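Side-chain contacts in NanU sialic acid binding protein (Bacteroides fragilis, PDB 4L7T), which binds sialic acid with high affinity and, as a SusD-family protein of the outer membrane, probably hands it on for uptake: residues A[30-33]-A[34-37]; A[420-423]-A[424-428]; A[73-76]-A[77-81]. All coordinates share one frame; numbering follows the deposited sequence.

Contact 1. Residues A[30-33]-A[34-37]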
loop_
_atom_site.group_PDB
_atom_site.type_symbol
_atom_site.label_atom_id
_atom_site.label_comp_id
_atom_site.label_asym_id
_atom_site.label_seq_id
_atom_site.Cartn_x
_atom_site.Cartn_y
_atom_site.Cartn_z
ATOM N N TRP A 30 -4.058 16.121 29.063
ATOM C CA TRP A 30 -3.828 17.136 28.005
ATOM C C TRP A 30 -3.267 18.468 28.548
ATOM O O TRP A 30 -3.702 19.524 28.095
ATOM C CB TRP A 30 -5.156 17.395 27.316
ATOM C CG TRP A 30 -5.765 16.065 26.851
ATOM C CD1 TRP A 30 -6.546 15.175 27.588
ATOM C CD2 TRP A 30 -5.585 15.453 25.551
ATOM N NE1 TRP A 30 -6.875 14.078 26.808
ATOM C CE2 TRP A 30 -6.327 14.232 25.552
ATOM C CE3 TRP A 30 -4.898 15.834 24.388
ATOM C CZ2 TRP A 30 -6.361 13.358 24.427
ATOM C CZ3 TRP A 30 -4.968 14.997 23.251
ATOM C CH2 TRP A 30 -5.681 13.758 23.292
ATOM N N LYS A 31 -2.354 18.394 29.494
ATOM C CA LYS A 31 -1.871 19.645 30.168
ATOM C C LYS A 31 -0.594 20.189 29.587
ATOM O O LYS A 31 -0.259 21.348 29.872
ATOM C CB LYS A 31 -1.569 19.362 31.660
ATOM C CG LYS A 31 -2.754 19.061 32.507
ATOM C CD LYS A 31 -3.767 20.141 32.467
ATOM C CE LYS A 31 -4.910 19.879 33.446
ATOM N NZ LYS A 31 -5.603 21.148 33.782
ATOM N N THR A 32 0.133 19.408 28.789
ATOM C CA THR A 32 1.464 19.812 28.318
ATOM C C THR A 32 1.568 19.491 26.853
ATOM O O THR A 32 0.883 18.582 26.366
ATOM C CB THR A 32 2.655 19.149 29.053
ATOM O OG1 THR A 32 2.723 17.728 28.756
ATOM C CG2 THR A 32 2.504 19.297 30.580
ATOM N N GLU A 33 2.398 20.248 26.141
ATOM C CA GLU A 33 2.788 19.828 24.791
ATOM C C GLU A 33 3.299 18.356 24.726
ATOM O O GLU A 33 2.980 17.611 23.739
ATOM C CB GLU A 33 3.891 20.750 24.285
ATOM C CG GLU A 33 4.019 20.655 22.755
ATOM C CD GLU A 33 4.921 19.564 22.252
ATOM O OE1 GLU A 33 5.852 19.059 22.978
ATOM O OE2 GLU A 33 4.698 19.185 21.040
ATOM N N ALA A 34 4.095 17.917 25.707
ATOM C CA ALA A 34 4.680 16.577 25.659
ATOM C C ALA A 34 3.612 15.493 25.662
ATOM O O ALA A 34 3.757 14.474 24.968
ATOM C CB ALA A 34 5.665 16.352 26.793
ATOM N N GLN A 35 2.559 15.721 26.407
ATOM C CA GLN A 35 1.337 14.849 26.326
ATOM C C GLN A 35 0.671 14.766 24.907
ATOM O O GLN A 35 0.298 13.636 24.457
ATOM C CB GLN A 35 0.296 15.263 27.386
ATOM C CG GLN A 35 0.780 14.924 28.841
ATOM C CD GLN A 35 -0.173 15.516 29.889
ATOM O OE1 GLN A 35 -0.662 16.626 29.761
ATOM N NE2 GLN A 35 -0.525 14.682 30.909
ATOM N N PHE A 36 0.476 15.922 24.239
ATOM C CA PHE A 36 -0.090 15.931 22.887
ATOM C C PHE A 36 0.886 15.180 21.962
ATOM O O PHE A 36 0.434 14.385 21.098
ATOM C CB PHE A 36 -0.275 17.362 22.351
ATOM C CG PHE A 36 -1.549 18.044 22.786
ATOM C CD1 PHE A 36 -2.740 18.059 22.027
ATOM C CD2 PHE A 36 -1.556 18.718 24.041
ATOM C CE1 PHE A 36 -3.889 18.745 22.418
ATOM C CE2 PHE A 36 -2.659 19.384 24.491
ATOM C CZ PHE A 36 -3.887 19.397 23.717
ATOM N N SER A 37 2.186 15.387 22.098
ATOM C CA SER A 37 3.129 14.598 21.312
ATOM C C SER A 37 2.914 13.077 21.534
ATOM O O SER A 37 2.890 12.253 20.574
ATOM C CB SER A 37 4.547 15.028 21.570
ATOM O OG SER A 37 5.475 14.377 20.736
#
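With OG1 of Thr32 set between its own backbone N and carbonyl carbon (chi1 68°), and CG of Gln35 turned beside its backbone N with the chain extended beyond (chi2 172°), the two side chains reach back toward each other's main chain. Thr32 OG1 accepts a hydrogen bond from Gln35 N at 3.1 Å. The methylene CG of Gln35 lies alongside that hydroxyl, 3.4 Å from Thr32 OG1, and beyond it OE1 meets two backbone N-H groups: Lys31 N at 2.5 Å, so short that the exact length is doubtful, and Thr32 N in a weak, bent bond of 3.1 Å. Gln35 NE2 is given to Asn28 O, so both ends of the amide are tied to the preceding loop. Thr32 is the N-cap of helix 33-48, and its exchange with Gln35 is a capping box. Behind the cap Ser37 N bonds to Glu33 O at 2.9 Å, while Phe36 N reaches Thr32 O only weakly. The other link is aromatic. The edge of the Trp30 six-membered ring points at one face of Phe36 in a T-shaped stack, planes at 73°, with Trp30 CE3 3.7 Å from Phe36 CE1, toward the rim. Thr32 O lies in plane at the edge of the Phe36 ring. Trp30 NE1 bonds to Ile24 O; from helix 99-115, Leu108 and Met109 touch Trp30, Lys112 makes a cation-pi contact with it, and Lys112 and Thr113 touch Phe36.

Contact 2. Residues A[420-423]-A[424-428]; sequences KEFF and EANKA
Asn426 folds back over the last turn of helix 420-425 and meets Phe422 twice, at its carbonyl and at its ring. Its CB lies 3.5 Å from Phe422 O. CG stands beside the backbone N (chi1 -63°), which places CG of Asn426 3.6 Å from Phe422 O. At the tip ND2 donates to Phe422 O over 2.9 Å in a nearly straight bond (170°), the acceptor lying in the amide plane. The same ND2 hangs over the centre of the Phe422 ring, 3.7 Å from CE1, with the ring and amide planes 32° apart. Asn426 N also bonds to Phe422 O, at 3.0 Å, so this one oxygen is gripped by main chain and side chain of a single residue. Asn426 is the first residue to leave helical geometry and also the N-cap of helix 427-430, although its side chain is spent on the helix behind and makes no capping bond ahead. Nearby, Lys427 NZ and Glu424 OE2 form a salt bridge with a weak 3.3 Å hydrogen bond. The turn lies largely at the surface, where buried Phe423 seats helix 420-425 on helix 407-418, its side chain touching Asn411, Arg414 and Glu415.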
loop_
_atom_site.group_PDB
_atom_site.type_symbol
_atom_site.label_atom_id
_atom_site.label_comp_id
_atom_site.label_asym_id
_atom_site.label_seq_id
_atom_site.Cartn_x
_atom_site.Cartn_y
_atom_site.Cartn_z
ATOM N N LYS A 420 21.448 3.912 -14.688
ATOM C CA LYS A 420 21.582 5.019 -15.656
ATOM C C LYS A 420 22.256 4.637 -16.954
ATOM O O LYS A 420 21.778 4.972 -18.029
ATOM C CB LYS A 420 22.370 6.155 -14.999
ATOM C CG LYS A 420 21.597 6.832 -13.855
ATOM C CD LYS A 420 22.576 7.627 -12.956
ATOM C CE LYS A 420 22.100 7.707 -11.494
ATOM N NZ LYS A 420 21.780 9.068 -11.013
ATOM N N GLU A 421 23.415 4.009 -16.852
ATOM C CA GLU A 421 24.143 3.700 -18.108
ATOM C C GLU A 421 23.507 2.626 -18.983
ATOM O O GLU A 421 23.405 2.790 -20.199
ATOM C CB GLU A 421 25.583 3.307 -17.828
ATOM C CG GLU A 421 26.487 4.396 -17.273
ATOM C CD GLU A 421 27.952 3.961 -17.345
ATOM O OE1 GLU A 421 28.215 2.745 -17.596
ATOM O OE2 GLU A 421 28.837 4.831 -17.170
ATOM N N PHE A 422 23.060 1.538 -18.331
ATOM C CA PHE A 422 22.322 0.506 -19.073
ATOM C C PHE A 422 21.073 1.073 -19.750
ATOM O O PHE A 422 20.721 0.770 -20.900
ATOM C CB PHE A 422 22.043 -0.674 -18.127
ATOM C CG PHE A 422 21.386 -1.862 -18.813
ATOM C CD1 PHE A 422 22.182 -2.907 -19.344
ATOM C CD2 PHE A 422 19.999 -1.937 -18.937
ATOM C CE1 PHE A 422 21.574 -4.003 -19.999
ATOM C CE2 PHE A 422 19.370 -3.020 -19.569
ATOM C CZ PHE A 422 20.159 -4.067 -20.113
ATOM N N PHE A 423 20.323 1.922 -19.035
ATOM C CA PHE A 423 19.146 2.508 -19.645
ATOM C C PHE A 423 19.461 3.378 -20.864
ATOM O O PHE A 423 18.687 3.400 -21.851
ATOM C CB PHE A 423 18.415 3.346 -18.606
ATOM C CG PHE A 423 17.065 3.865 -19.014
ATOM C CD1 PHE A 423 16.003 3.000 -19.312
ATOM C CD2 PHE A 423 16.804 5.263 -18.981
ATOM C CE1 PHE A 423 14.785 3.476 -19.640
ATOM C CE2 PHE A 423 15.545 5.765 -19.316
ATOM C CZ PHE A 423 14.514 4.855 -19.634
ATOM N N GLU A 424 20.504 4.191 -20.715
ATOM C CA GLU A 424 20.898 5.061 -21.817
ATOM C C GLU A 424 21.315 4.231 -23.059
ATOM O O GLU A 424 20.874 4.506 -24.174
ATOM C CB GLU A 424 22.008 6.009 -21.342
ATOM C CG GLU A 424 22.749 6.733 -22.491
ATOM C CD GLU A 424 21.879 7.643 -23.291
ATOM O OE1 GLU A 424 20.912 8.196 -22.700
ATOM O OE2 GLU A 424 22.184 7.815 -24.519
ATOM N N ALA A 425 22.057 3.157 -22.843
ATOM C CA ALA A 425 22.495 2.335 -23.983
ATOM C C ALA A 425 21.274 1.686 -24.652
ATOM O O ALA A 425 21.199 1.505 -25.901
ATOM C CB ALA A 425 23.481 1.282 -23.468
ATOM N N ASN A 426 20.273 1.342 -23.828
ATOM C CA ASN A 426 19.149 0.592 -24.342
ATOM C C ASN A 426 17.850 1.354 -24.453
ATOM O O ASN A 426 16.783 0.774 -24.461
ATOM C CB ASN A 426 18.922 -0.667 -23.506
ATOM C CG ASN A 426 20.069 -1.613 -23.570
ATOM O OD1 ASN A 426 20.117 -2.482 -24.452
ATOM N ND2 ASN A 426 20.981 -1.504 -22.642
ATOM N N LYS A 427 17.948 2.668 -24.584
ATOM C CA LYS A 427 16.765 3.497 -24.658
ATOM C C LYS A 427 15.812 3.179 -25.833
ATOM O O LYS A 427 14.608 3.324 -25.721
ATOM C CB LYS A 427 17.218 4.958 -24.566
ATOM C CG LYS A 427 17.887 5.555 -25.847
ATOM C CD LYS A 427 18.531 6.908 -25.480
ATOM C CE LYS A 427 19.519 7.369 -26.538
ATOM N NZ LYS A 427 19.623 8.839 -26.344
ATOM N N ALA A 428 16.327 2.700 -26.979
ATOM C CA ALA A 428 15.477 2.493 -28.119
ATOM C C ALA A 428 14.578 1.273 -27.878
ATOM O O ALA A 428 13.569 1.096 -28.547
ATOM C CB ALA A 428 16.361 2.244 -29.366
#

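Contact 3. Residues A[73-76]-A[77-81]; sequences EATQ and GMERL
Hydrogen bonds centred on one carboxylate oxygen join Thr75 to Glu79 across the turn. Thr75 OG1 donates to Glu79 OE1 over 2.6 Å, approaching from above the carboxylate plane, 41° out of it. The same oxygen offers its syn lone pair to Gly77 N at 2.9 Å, a bent bond (134°). Glu79 can curl back this way because its CG sits between backbone N and carbonyl carbon (chi1 78°) and its chain bends again at chi2; the two side chains cross at about a right angle, and Thr75 CB packs 3.3 Å from Glu79 OE1. The backbone bonds define two successive turns. Met78 N bonds to Thr75 O at 3.1 Å, closing a type I' beta turn from Thr75 to Met78, and Arg80 N bonds to Gly77 O at 3.0 Å, closing a type I turn that leads into the short, weakly bonded helix 80-83. Gly77 has a positive phi, at which a side chain would clash with Gln76 O. Water forms the third kind of link: it accepts from Arg80 NH1 at 2.9 Å, in the guanidinium plane, and donates weakly to Gln76 O. Thr75 also packs on Pro69, and Met78 on Leu322. Glu79 OE1 is anchored by a hydroxyl and a backbone N-H, which probably limits the swing of the carboxylate, and the two donors would be expected to stabilise its charged form.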
loop_
_atom_site.group_PDB
_atom_site.type_symbol
_atom_site.label_atom_id
_atom_site.label_comp_id
_atom_site.label_asym_id
_atom_site.label_seq_id
_atom_site.Cartn_x
_atom_site.Cartn_y
_atom_site.Cartn_z
ATOM N N GLU A 73 1.435 -25.905 1.424
ATOM C CA GLU A 73 0.490 -25.348 2.354
ATOM C C GLU A 73 -0.922 -25.315 1.819
ATOM O O GLU A 73 -1.208 -25.037 0.603
ATOM C CB GLU A 73 0.833 -23.881 2.782
ATOM C CG GLU A 73 2.139 -23.727 3.561
ATOM C CD GLU A 73 3.344 -23.473 2.673
ATOM O OE1 GLU A 73 3.466 -24.029 1.501
ATOM O OE2 GLU A 73 4.186 -22.646 3.181
ATOM N N ALA A 74 -1.865 -25.453 2.737
ATOM C CA ALA A 74 -3.210 -25.047 2.484
ATOM C C ALA A 74 -3.350 -23.545 2.499
ATOM O O ALA A 74 -2.712 -22.847 3.286
ATOM C CB ALA A 74 -4.094 -25.685 3.539
ATOM N N THR A 75 -4.256 -23.040 1.682
ATOM C CA THR A 75 -4.527 -21.587 1.697
ATOM C C THR A 75 -5.519 -21.116 2.753
ATOM O O THR A 75 -5.453 -19.928 3.193
ATOM C CB THR A 75 -4.920 -21.082 0.271
ATOM O OG1 THR A 75 -6.085 -21.834 -0.186
ATOM C CG2 THR A 75 -3.732 -21.281 -0.677
ATOM N N GLN A 76 -6.391 -22.017 3.257
ATOM C CA GLN A 76 -7.226 -21.750 4.465
ATOM C C GLN A 76 -8.092 -20.519 4.360
ATOM O O GLN A 76 -8.377 -19.864 5.356
ATOM C CB GLN A 76 -6.379 -21.746 5.733
ATOM C CG GLN A 76 -5.734 -23.098 5.968
ATOM C CD GLN A 76 -4.773 -23.099 7.144
ATOM O OE1 GLN A 76 -4.448 -22.063 7.713
ATOM N NE2 GLN A 76 -4.361 -24.289 7.545
ATOM N N GLY A 77 -8.560 -20.213 3.134
ATOM C CA GLY A 77 -9.496 -19.055 2.940
ATOM C C GLY A 77 -8.835 -17.858 2.271
ATOM O O GLY A 77 -9.544 -17.028 1.688
ATOM N N MET A 78 -7.516 -17.790 2.311
ATOM C CA MET A 78 -6.850 -16.644 1.678
ATOM C C MET A 78 -7.069 -16.631 0.144
ATOM O O MET A 78 -7.091 -15.563 -0.473
ATOM C CB MET A 78 -5.364 -16.598 2.031
ATOM C CG MET A 78 -4.645 -15.441 1.414
ATOM S SD MET A 78 -5.160 -13.905 2.338
ATOM C CE MET A 78 -5.650 -14.644 4.025
ATOM N N GLU A 79 -7.229 -17.812 -0.469
ATOM C CA GLU A 79 -7.568 -17.871 -1.897
ATOM C C GLU A 79 -8.802 -17.113 -2.288
ATOM O O GLU A 79 -8.940 -16.748 -3.477
ATOM C CB GLU A 79 -7.647 -19.344 -2.362
ATOM C CG GLU A 79 -8.941 -20.128 -1.999
ATOM C CD GLU A 79 -9.159 -20.362 -0.507
ATOM O OE1 GLU A 79 -8.157 -20.387 0.253
ATOM O OE2 GLU A 79 -10.346 -20.544 -0.100
ATOM N N ARG A 80 -9.666 -16.833 -1.316
ATOM C CA ARG A 80 -10.877 -16.049 -1.644
ATOM C C ARG A 80 -10.573 -14.655 -2.194
ATOM O O ARG A 80 -11.387 -14.074 -2.957
ATOM C CB ARG A 80 -11.892 -15.995 -0.482
ATOM C CG ARG A 80 -12.432 -17.366 -0.065
ATOM C CD ARG A 80 -13.682 -17.205 0.822
ATOM N NE ARG A 80 -14.124 -18.553 1.203
ATOM C CZ ARG A 80 -13.749 -19.194 2.327
ATOM N NH1 ARG A 80 -13.074 -18.603 3.317
ATOM N NH2 ARG A 80 -14.139 -20.453 2.499
ATOM N N LEU A 81 -9.399 -14.130 -1.845
ATOM C CA LEU A 81 -9.012 -12.811 -2.386
ATOM C C LEU A 81 -8.669 -12.901 -3.895
ATOM O O LEU A 81 -9.399 -12.255 -4.692
ATOM C CB LEU A 81 -7.936 -12.107 -1.511
ATOM C CG LEU A 81 -8.524 -11.563 -0.169
ATOM C CD1 LEU A 81 -9.409 -12.406 0.793
ATOM C CD2 LEU A 81 -7.322 -10.925 0.588
HETATM O O HOH W 1 -11.840 -20.026 5.542
#

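Overall arrangement
From the N terminus, the chain first reaches contact 1, where residues 30-37 carry the entering loop into helix 33-48 against helices 99-115 and 121-146. Contact 3 follows at residues 73-81, forming the two turns at the end of the loop that runs from strand 65-67 to helix 80-83, beside Arg321 and Leu322. Contact 2 comes far later, at residues 420-428, where helix 420-425 gives way to helix 427-430 beside helix 407-418. The three are strictly in series: none nests within or crosses another. They do not touch: centres of contacts 1 and 2 are about 53 Å apart, and that of contact 3 lies about 45 Å from contact 1 and about 42 Å from contact 2. Each lies at a helix end.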